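Local coordinates for lantibiotic dehydratase (Microbispora corallina, PDB 5EHK), which probably dehydrates serine and threonine residues of the NAI-107 precursor peptide in a tRNA-dependent manner, consistent with glutamyl-tRNA serving as the activating donor, at residues 80-85 with 124-129; 172-177 with 579-584; 391-396 with 661-666. All coordinates share one frame; numbering follows the deposited sequence.

Interaction 1 of 3, residues 80-85 with 124-129; sequences SLLRAA and RAALAL
Ala125 opens the contact from the helix at 124-129, where its carbonyl O lies 4.2 Å from Leu82 CD2. The alanine methyl itself faces Leu105 of helix 100-110 and adds little here. One residue on, Ala126 marks the nearest approach of the two backbones: its CA and that of Leu82 are 6.0 Å apart. Leu82 leaves its own helix somewhat obliquely, yet with CG anti to the carbonyl carbon (chi1 -67°) its CD2 methyl, not the extended CD1, meets the neighbouring backbone. Leu82 CD2 rests on the main chain of Ala126, 3.8 Å from Ala126 CA, and it also touches the alanine CB. Leu81 comes to the same alanine by another route, its CD2 reaching 4.5 Å from Ala126 CB, so two leucines share one small residue.

A turn later Leu129 reverses the roles and becomes the long side chain. It points at the partner helix, its chi1 of 180° swinging CG away from the backbone N, and sends CD2 between three residues of 80-85. Ala85 CB lies 3.7 Å from Leu129 CD2. Leu129 CD2 is also 3.8 Å from Leu81 O and meets CD2 of Leu82. Leu82 and Leu129 both continue onto Leu106 of helix 100-110, while Leu81 packs on Trp744 of helix 743-755.

The short helical segments run in broadly the same direction, 44° apart, with an axis separation of 9.4 Å. Side chain meets side chain through leucine and alanine methyls alone; two leucine methyls also lie against backbone carbonyl oxygens. The pairing therefore rests on dispersion and on the burial of apolar surface: alanines let the backbones come near, and leucine branches fill the interface, without directional polar bonds to fix the register.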
loop_
_atom_site.group_PDB
_atom_site.type_symbol
_atom_site.label_atom_id
_atom_site.label_comp_id
_atom_site.label_asym_id
_atom_site.label_seq_id
_atom_site.Cartn_x
_atom_site.Cartn_y
_atom_site.Cartn_z
ATOM N N SER A 80 54.738 -8.647 8.365
ATOM C CA SER A 80 55.279 -8.057 9.583
ATOM C C SER A 80 54.210 -7.787 10.635
ATOM O O SER A 80 54.405 -8.095 11.813
ATOM C CB SER A 80 56.005 -6.756 9.246
ATOM O OG SER A 80 55.115 -5.849 8.615
ATOM N N LEU A 81 53.066 -7.256 10.206
ATOM C CA LEU A 81 52.001 -6.898 11.141
ATOM C C LEU A 81 51.472 -8.147 11.844
ATOM O O LEU A 81 50.995 -8.088 12.974
ATOM C CB LEU A 81 50.868 -6.178 10.409
ATOM C CG LEU A 81 49.691 -5.692 11.245
ATOM C CD1 LEU A 81 50.178 -4.734 12.318
ATOM C CD2 LEU A 81 48.657 -5.024 10.352
ATOM N N LEU A 82 51.578 -9.277 11.160
ATOM C CA LEU A 82 51.265 -10.572 11.737
ATOM C C LEU A 82 52.287 -10.947 12.792
ATOM O O LEU A 82 51.945 -11.253 13.943
ATOM C CB LEU A 82 51.238 -11.639 10.650
ATOM C CG LEU A 82 50.100 -11.462 9.654
ATOM C CD1 LEU A 82 50.143 -12.549 8.606
ATOM C CD2 LEU A 82 48.765 -11.482 10.410
ATOM N N ARG A 83 53.547 -10.944 12.371
ATOM C CA ARG A 83 54.664 -11.276 13.241
ATOM C C ARG A 83 54.683 -10.369 14.480
ATOM O O ARG A 83 54.885 -10.842 15.601
ATOM C CB ARG A 83 55.968 -11.146 12.438
ATOM C CG ARG A 83 56.152 -12.264 11.405
ATOM C CD ARG A 83 57.531 -12.296 10.724
ATOM N NE ARG A 83 58.644 -12.490 11.657
ATOM C CZ ARG A 83 59.021 -13.667 12.162
ATOM N NH1 ARG A 83 58.359 -14.779 11.854
ATOM N NH2 ARG A 83 60.052 -13.732 12.995
ATOM N N ALA A 84 54.381 -9.085 14.281
ATOM C CA ALA A 84 54.358 -8.107 15.374
ATOM C C ALA A 84 53.413 -8.459 16.532
ATOM O O ALA A 84 53.814 -8.450 17.694
ATOM C CB ALA A 84 54.016 -6.716 14.829
ATOM N N ALA A 85 52.181 -8.834 16.208
ATOM C CA ALA A 85 51.175 -9.047 17.231
ATOM C C ALA A 85 51.220 -10.447 17.847
ATOM O O ALA A 85 50.416 -10.771 18.725
ATOM C CB ALA A 85 49.790 -8.718 16.694
ATOM N N ARG A 124 45.068 -10.711 3.462
ATOM C CA ARG A 124 43.707 -11.005 3.882
ATOM C C ARG A 124 43.684 -11.214 5.389
ATOM O O ARG A 124 42.845 -10.656 6.086
ATOM C CB ARG A 124 43.168 -12.238 3.157
ATOM C CG ARG A 124 41.683 -12.526 3.397
ATOM C CD ARG A 124 41.213 -13.750 2.606
ATOM N NE ARG A 124 41.869 -14.981 3.055
ATOM C CZ ARG A 124 41.852 -16.135 2.393
ATOM N NH1 ARG A 124 41.228 -16.231 1.226
ATOM N NH2 ARG A 124 42.475 -17.197 2.893
ATOM N N ALA A 125 44.632 -12.004 5.882
ATOM C CA ALA A 125 44.738 -12.349 7.305
ATOM C C ALA A 125 45.159 -11.192 8.203
ATOM O O ALA A 125 44.706 -11.089 9.341
ATOM C CB ALA A 125 45.694 -13.501 7.488
ATOM N N ALA A 126 46.053 -10.345 7.705
ATOM C CA ALA A 126 46.478 -9.171 8.450
ATOM C C ALA A 126 45.294 -8.227 8.729
ATOM O O ALA A 126 45.130 -7.749 9.852
ATOM C CB ALA A 126 47.572 -8.456 7.711
ATOM N N LEU A 127 44.454 -7.985 7.723
ATOM C CA LEU A 127 43.277 -7.125 7.901
ATOM C C LEU A 127 42.300 -7.696 8.934
ATOM O O LEU A 127 41.709 -6.960 9.724
ATOM C CB LEU A 127 42.565 -6.856 6.570
ATOM C CG LEU A 127 43.264 -5.933 5.570
ATOM C CD1 LEU A 127 42.388 -5.693 4.351
ATOM C CD2 LEU A 127 43.635 -4.608 6.227
ATOM N N ALA A 128 42.126 -9.011 8.908
ATOM C CA ALA A 128 41.319 -9.689 9.907
ATOM C C ALA A 128 41.895 -9.442 11.297
ATOM O O ALA A 128 41.168 -9.107 12.233
ATOM C CB ALA A 128 41.270 -11.180 9.620
ATOM N N LEU A 129 43.210 -9.584 11.426
ATOM C CA LEU A 129 43.860 -9.387 12.715
ATOM C C LEU A 129 43.728 -7.945 13.174
ATOM O O LEU A 129 43.501 -7.678 14.356
ATOM C CB LEU A 129 45.338 -9.723 12.622
ATOM C CG LEU A 129 46.014 -9.504 13.967
ATOM C CD1 LEU A 129 45.845 -10.732 14.856
ATOM C CD2 LEU A 129 47.470 -9.124 13.789
#

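Interaction 2 of 3, residues 172-177 with 579-584; sequences ADMEWL and AANLAH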
loop_
_atom_site.group_PDB
_atom_site.type_symbol
_atom_site.label_atom_id
_atom_site.label_comp_id
_atom_site.label_asym_id
_atom_site.label_seq_id
_atom_site.Cartn_x
_atom_site.Cartn_y
_atom_site.Cartn_z
ATOM N N ALA A 172 29.173 -23.806 27.951
ATOM C CA ALA A 172 28.943 -24.620 26.779
ATOM C C ALA A 172 28.048 -23.866 25.820
ATOM O O ALA A 172 27.090 -23.244 26.244
ATOM C CB ALA A 172 28.296 -25.929 27.192
ATOM N N ASP A 173 28.385 -23.892 24.536
ATOM C CA ASP A 173 27.531 -23.334 23.488
ATOM C C ASP A 173 26.265 -24.172 23.395
ATOM O O ASP A 173 26.343 -25.403 23.387
ATOM C CB ASP A 173 28.286 -23.322 22.159
ATOM C CG ASP A 173 27.382 -23.157 20.953
ATOM O OD1 ASP A 173 26.942 -22.020 20.669
ATOM O OD2 ASP A 173 27.168 -24.159 20.239
ATOM N N MET A 174 25.102 -23.516 23.342
ATOM C CA MET A 174 23.819 -24.230 23.386
ATOM C C MET A 174 23.648 -25.234 22.254
ATOM O O MET A 174 23.144 -26.334 22.465
ATOM C CB MET A 174 22.640 -23.264 23.411
ATOM C CG MET A 174 22.368 -22.680 24.770
ATOM S SD MET A 174 21.862 -23.984 25.913
ATOM C CE MET A 174 20.445 -24.638 25.053
ATOM N N GLU A 175 24.059 -24.841 21.057
ATOM C CA GLU A 175 23.990 -25.724 19.917
ATOM C C GLU A 175 24.830 -26.962 20.203
ATOM O O GLU A 175 24.397 -28.087 19.963
ATOM C CB GLU A 175 24.474 -24.998 18.665
ATOM C CG GLU A 175 23.978 -25.615 17.385
ATOM C CD GLU A 175 23.976 -24.636 16.229
ATOM O OE1 GLU A 175 23.849 -23.425 16.495
ATOM O OE2 GLU A 175 24.064 -25.073 15.058
ATOM N N TRP A 176 26.021 -26.745 20.757
ATOM C CA TRP A 176 26.914 -27.838 21.139
ATOM C C TRP A 176 26.280 -28.727 22.216
ATOM O O TRP A 176 26.187 -29.941 22.053
ATOM C CB TRP A 176 28.291 -27.295 21.577
ATOM C CG TRP A 176 29.270 -28.362 22.015
ATOM C CD1 TRP A 176 30.059 -29.135 21.209
ATOM C CD2 TRP A 176 29.541 -28.781 23.359
ATOM N NE1 TRP A 176 30.808 -30.001 21.970
ATOM C CE2 TRP A 176 30.503 -29.806 23.291
ATOM C CE3 TRP A 176 29.067 -28.385 24.610
ATOM C CZ2 TRP A 176 30.998 -30.439 24.427
ATOM C CZ3 TRP A 176 29.555 -29.017 25.733
ATOM C CH2 TRP A 176 30.515 -30.029 25.636
ATOM N N LEU A 177 25.851 -28.120 23.314
ATOM C CA LEU A 177 25.260 -28.876 24.412
ATOM C C LEU A 177 24.027 -29.668 23.989
ATOM O O LEU A 177 23.810 -30.784 24.459
ATOM C CB LEU A 177 24.906 -27.960 25.580
ATOM C CG LEU A 177 24.270 -28.699 26.755
ATOM C CD1 LEU A 177 25.245 -29.729 27.303
ATOM C CD2 LEU A 177 23.832 -27.715 27.844
ATOM N N ALA A 579 21.850 -16.631 19.216
ATOM C CA ALA A 579 20.940 -15.996 20.159
ATOM C C ALA A 579 20.658 -16.919 21.319
ATOM O O ALA A 579 20.351 -16.467 22.418
ATOM C CB ALA A 579 19.654 -15.557 19.486
ATOM N N ALA A 580 20.746 -18.217 21.076
ATOM C CA ALA A 580 20.434 -19.165 22.136
ATOM C C ALA A 580 21.455 -19.013 23.263
ATOM O O ALA A 580 21.122 -19.180 24.439
ATOM C CB ALA A 580 20.395 -20.591 21.598
ATOM N N ASN A 581 22.687 -18.650 22.897
ATOM C CA ASN A 581 23.735 -18.384 23.888
ATOM C C ASN A 581 23.499 -17.099 24.671
ATOM O O ASN A 581 24.166 -16.860 25.673
ATOM C CB ASN A 581 25.106 -18.282 23.214
ATOM C CG ASN A 581 25.663 -19.628 22.816
ATOM O OD1 ASN A 581 25.537 -20.607 23.557
ATOM N ND2 ASN A 581 26.259 -19.694 21.630
ATOM N N LEU A 582 22.547 -16.282 24.228
ATOM C CA LEU A 582 22.294 -14.990 24.865
ATOM C C LEU A 582 20.988 -14.958 25.646
ATOM O O LEU A 582 20.454 -13.895 25.938
ATOM C CB LEU A 582 22.312 -13.869 23.825
ATOM C CG LEU A 582 23.527 -13.810 22.896
ATOM C CD1 LEU A 582 23.388 -12.672 21.913
ATOM C CD2 LEU A 582 24.813 -13.661 23.706
ATOM N N ALA A 583 20.471 -16.134 25.965
ATOM C CA ALA A 583 19.139 -16.234 26.529
ATOM C C ALA A 583 19.181 -16.804 27.934
ATOM O O ALA A 583 18.138 -17.144 28.496
ATOM C CB ALA A 583 18.213 -17.049 25.627
ATOM N N HIS A 584 20.384 -16.939 28.488
ATOM C CA HIS A 584 20.546 -17.387 29.878
ATOM C C HIS A 584 20.244 -16.265 30.865
ATOM O O HIS A 584 21.142 -15.736 31.505
ATOM C CB HIS A 584 21.960 -17.906 30.082
ATOM C CG HIS A 584 22.294 -19.053 29.189
ATOM N ND1 HIS A 584 21.604 -20.244 29.234
ATOM C CD2 HIS A 584 23.198 -19.175 28.188
ATOM C CE1 HIS A 584 22.090 -21.063 28.317
ATOM N NE2 HIS A 584 23.056 -20.437 27.666
#
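Met174 buries the most surface in this contact, and its backbone and side chain do separate work. Met174 N donates to Asn581 OD1 at 2.9 Å, a fairly straight bond whose donor is tilted out of the amide's carbonyl plane. The side chain, bent at chi2 (-65°) and again at chi3, turns its CG and SD towards His584. Met174 CB packs on the methyl of Ala580, 3.9 Å from Ala580 CB, and Met174 CG comes 3.7 Å from His584 NE2. Beyond it the sulfur lies at the edge of the imidazole, with Met174 SD 4.8 Å from the centroid of the His584 ring, a Met-aromatic contact. Pro294 of helix 294-306 touches both Met174 and His584 and adds to this packing.

Asn581 is second in buried area and uses both ends of its amide. While OD1 accepts from Met174, Asn581 ND2 donates to Asp173 OD1 at 2.6 Å. The bond is almost straight at 169°, the oxygen lies close to the amide plane, and the carboxylate offers its anti lone pair. The two planes are turned 60° apart, and the paired bonds fix the rotation of the amide.

Asp173 completes the group by dividing its carboxylate between two tasks. OD1 faces the asparagine, whereas Asp173 OD2 turns back to its own chain and accepts from Trp176 N at 2.9 Å, approached from above the carboxylate plane. With both oxygens engaged, this buried charge probably gains stabilisation from the helix start beside it.

Such an arrangement is a classical aspartate N-cap, here at the start of helix 174-185 directly after strand 167-172. It is reinforced by an asparagine from the type I turn Ala580 to Ala583, which binds the cap residue and also takes up a first-turn backbone N-H.

Interaction 3 of 3, residues 391-396 with 661-666; sequences EALWRL and RLWEPW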
loop_
_atom_site.group_PDB
_atom_site.type_symbol
_atom_site.label_atom_id
_atom_site.label_comp_id
_atom_site.label_asym_id
_atom_site.label_seq_id
_atom_site.Cartn_x
_atom_site.Cartn_y
_atom_site.Cartn_z
ATOM N N GLU A 391 13.265 11.632 28.565
ATOM C CA GLU A 391 12.007 12.353 28.407
ATOM C C GLU A 391 11.866 12.973 27.004
ATOM O O GLU A 391 10.807 12.885 26.367
ATOM C CB GLU A 391 11.831 13.421 29.498
ATOM C CG GLU A 391 10.491 14.175 29.432
ATOM C CD GLU A 391 10.456 15.445 30.289
ATOM O OE1 GLU A 391 11.527 15.895 30.752
ATOM O OE2 GLU A 391 9.345 15.975 30.529
ATOM N N ALA A 392 12.954 13.543 26.507
ATOM C CA ALA A 392 12.927 14.225 25.232
ATOM C C ALA A 392 12.558 13.255 24.109
ATOM O O ALA A 392 11.673 13.537 23.288
ATOM C CB ALA A 392 14.277 14.858 24.959
ATOM N N LEU A 393 13.270 12.129 24.077
ATOM C CA LEU A 393 12.998 11.043 23.147
ATOM C C LEU A 393 11.569 10.556 23.263
ATOM O O LEU A 393 10.954 10.180 22.274
ATOM C CB LEU A 393 13.941 9.873 23.371
ATOM C CG LEU A 393 15.365 10.132 22.887
ATOM C CD1 LEU A 393 16.160 8.845 22.977
ATOM C CD2 LEU A 393 15.405 10.712 21.475
ATOM N N TRP A 394 11.042 10.522 24.474
ATOM C CA TRP A 394 9.673 10.069 24.616
ATOM C C TRP A 394 8.717 11.083 24.026
ATOM O O TRP A 394 7.808 10.714 23.305
ATOM C CB TRP A 394 9.322 9.770 26.079
ATOM C CG TRP A 394 7.929 9.236 26.254
ATOM C CD1 TRP A 394 7.486 7.988 25.943
ATOM C CD2 TRP A 394 6.807 9.933 26.811
ATOM N NE1 TRP A 394 6.148 7.872 26.256
ATOM C CE2 TRP A 394 5.716 9.052 26.796
ATOM C CE3 TRP A 394 6.624 11.216 27.325
ATOM C CZ2 TRP A 394 4.470 9.412 27.270
ATOM C CZ3 TRP A 394 5.385 11.571 27.789
ATOM C CH2 TRP A 394 4.323 10.681 27.759
ATOM N N ARG A 395 8.935 12.366 24.293
ATOM C CA ARG A 395 7.981 13.361 23.827
ATOM C C ARG A 395 7.962 13.420 22.303
ATOM O O ARG A 395 6.948 13.797 21.710
ATOM C CB ARG A 395 8.266 14.740 24.419
ATOM C CG ARG A 395 8.092 14.860 25.918
ATOM C CD ARG A 395 8.606 16.229 26.402
ATOM N NE ARG A 395 7.836 17.345 25.850
ATOM C CZ ARG A 395 8.337 18.560 25.645
ATOM N NH1 ARG A 395 9.616 18.812 25.916
ATOM N NH2 ARG A 395 7.565 19.522 25.153
ATOM N N LEU A 396 9.092 13.037 21.707
ATOM C CA LEU A 396 9.356 13.090 20.266
ATOM C C LEU A 396 8.975 11.808 19.530
ATOM O O LEU A 396 9.167 11.681 18.315
ATOM C CB LEU A 396 10.852 13.324 20.042
ATOM C CG LEU A 396 11.356 14.719 20.398
ATOM C CD1 LEU A 396 12.844 14.837 20.110
ATOM C CD2 LEU A 396 10.558 15.789 19.670
ATOM N N ARG A 661 3.082 4.093 25.152
ATOM C CA ARG A 661 3.773 4.840 24.107
ATOM C C ARG A 661 5.304 4.645 24.168
ATOM O O ARG A 661 5.929 4.936 25.176
ATOM C CB ARG A 661 3.398 6.316 24.182
ATOM C CG ARG A 661 4.164 7.189 23.222
ATOM C CD ARG A 661 3.528 8.547 23.107
ATOM N NE ARG A 661 4.112 9.311 22.013
ATOM C CZ ARG A 661 3.603 10.437 21.522
ATOM N NH1 ARG A 661 2.477 10.964 22.018
ATOM N NH2 ARG A 661 4.234 11.035 20.522
ATOM N N LEU A 662 5.895 4.121 23.097
ATOM C CA LEU A 662 7.260 3.615 23.155
ATOM C C LEU A 662 8.289 4.534 22.526
ATOM O O LEU A 662 8.192 4.847 21.351
ATOM C CB LEU A 662 7.330 2.276 22.446
ATOM C CG LEU A 662 6.352 1.170 22.824
ATOM C CD1 LEU A 662 6.576 0.038 21.843
ATOM C CD2 LEU A 662 6.608 0.695 24.225
ATOM N N TRP A 663 9.312 4.903 23.292
ATOM C CA TRP A 663 10.360 5.798 22.819
ATOM C C TRP A 663 11.118 5.144 21.637
ATOM O O TRP A 663 11.149 3.916 21.508
ATOM C CB TRP A 663 11.322 6.100 23.974
ATOM C CG TRP A 663 12.250 4.973 24.180
ATOM C CD1 TRP A 663 11.997 3.811 24.845
ATOM C CD2 TRP A 663 13.571 4.856 23.645
ATOM N NE1 TRP A 663 13.091 2.977 24.775
ATOM C CE2 TRP A 663 14.071 3.591 24.040
ATOM C CE3 TRP A 663 14.381 5.695 22.869
ATOM C CZ2 TRP A 663 15.345 3.143 23.689
ATOM C CZ3 TRP A 663 15.647 5.255 22.513
ATOM C CH2 TRP A 663 16.119 3.988 22.927
ATOM N N GLU A 664 11.716 5.955 20.766
ATOM C CA GLU A 664 12.566 5.434 19.693
ATOM C C GLU A 664 13.751 6.348 19.572
ATOM O O GLU A 664 13.688 7.498 19.999
ATOM C CB GLU A 664 11.839 5.482 18.357
ATOM C CG GLU A 664 10.511 4.799 18.290
ATOM C CD GLU A 664 10.011 4.700 16.866
ATOM O OE1 GLU A 664 10.492 5.477 16.006
ATOM O OE2 GLU A 664 9.123 3.860 16.609
ATOM N N PRO A 665 14.824 5.875 18.940
ATOM C CA PRO A 665 15.956 6.752 18.633
ATOM C C PRO A 665 15.561 7.973 17.823
ATOM O O PRO A 665 14.459 8.037 17.296
ATOM C CB PRO A 665 16.836 5.862 17.786
ATOM C CG PRO A 665 16.613 4.536 18.336
ATOM C CD PRO A 665 15.157 4.468 18.678
ATOM N N TRP A 666 16.480 8.926 17.723
ATOM C CA TRP A 666 16.290 10.126 16.924
ATOM C C TRP A 666 16.045 9.742 15.455
ATOM O O TRP A 666 16.813 8.978 14.852
ATOM C CB TRP A 666 17.517 11.051 17.059
ATOM C CG TRP A 666 17.453 12.242 16.161
ATOM C CD1 TRP A 666 18.002 12.362 14.916
ATOM C CD2 TRP A 666 16.779 13.470 16.429
ATOM N NE1 TRP A 666 17.719 13.602 14.395
ATOM C CE2 TRP A 666 16.962 14.300 15.304
ATOM C CE3 TRP A 666 16.036 13.954 17.513
ATOM C CZ2 TRP A 666 16.417 15.590 15.230
ATOM C CZ3 TRP A 666 15.499 15.242 17.444
ATOM C CH2 TRP A 666 15.688 16.038 16.307
#
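Trp394 and Arg661 supply the one hydrogen bond that joins the C-terminal end of helix 380-395 to the extended segment 661-666. Trp394 NE1 donates to Arg661 O at 3.1 Å, with a bent N-H...O angle of 135°. The oxygen sits in the plane of the indole, at its edge, whereas the donor stands well above the carbonyl plane and is not aligned with a lone pair.

The side chain of Arg661 adds packing at the same indole. Its extended chain, with CG anti to the backbone N (chi1 175°), crosses Trp394 at about a right angle and brings Arg661 CG 3.7 Å from Trp394 NE1. Arg661 NH2 then lies 4.1 Å from Arg395 O, near the end of the helix, too long for a hydrogen bond. The firmer partners are Ser397 O, just beyond that end, and Asp490, which forms a salt bridge with NH1.

Van der Waals packing accounts for the rest. Leu393 and Trp663 run side by side, Leu393 CD1 being 3.6 Å from Trp663 CE3, and the other methyl, Leu393 CD2, rests 3.9 Å from the backbone carbonyl Glu664 O. Leu396 CD1 meets the edge of Trp666, 3.8 Å from Trp666 CZ3.

Several elements enclose this junction. Helix 481-487 packs on Leu396 and Trp666 through Leu487, and its Glu481 pairs with Arg395. Strand 500-508 supports Trp663 by Leu501 and Leu503 and strand 685-693 meets Leu393 and Trp666, so helix end and loop together pack against these strands.

The three contacts are separate, with centres about 31 Å (1 and 2), about 33 Å (2 and 3) and about 44 Å (1 and 3) apart. Interaction 1 closes first along the chain, joining helices 79-85 and 119-138 about 45 Å from the chain's centre. Interactions 2 and 3 follow with segments that alternate along the chain: 172-177, 391-396, 579-584, 661-666. Strand 366-379 links them physically. It pairs antiparallel with strand 167-172, which leads into the capped helix of interaction 2, and runs on into helix 380-395 of interaction 3. Interactions 2 and 3 each join parts of the N-terminal dehydratase region hundreds of residues apart, while interaction 1 pairs helices about 40 residues apart.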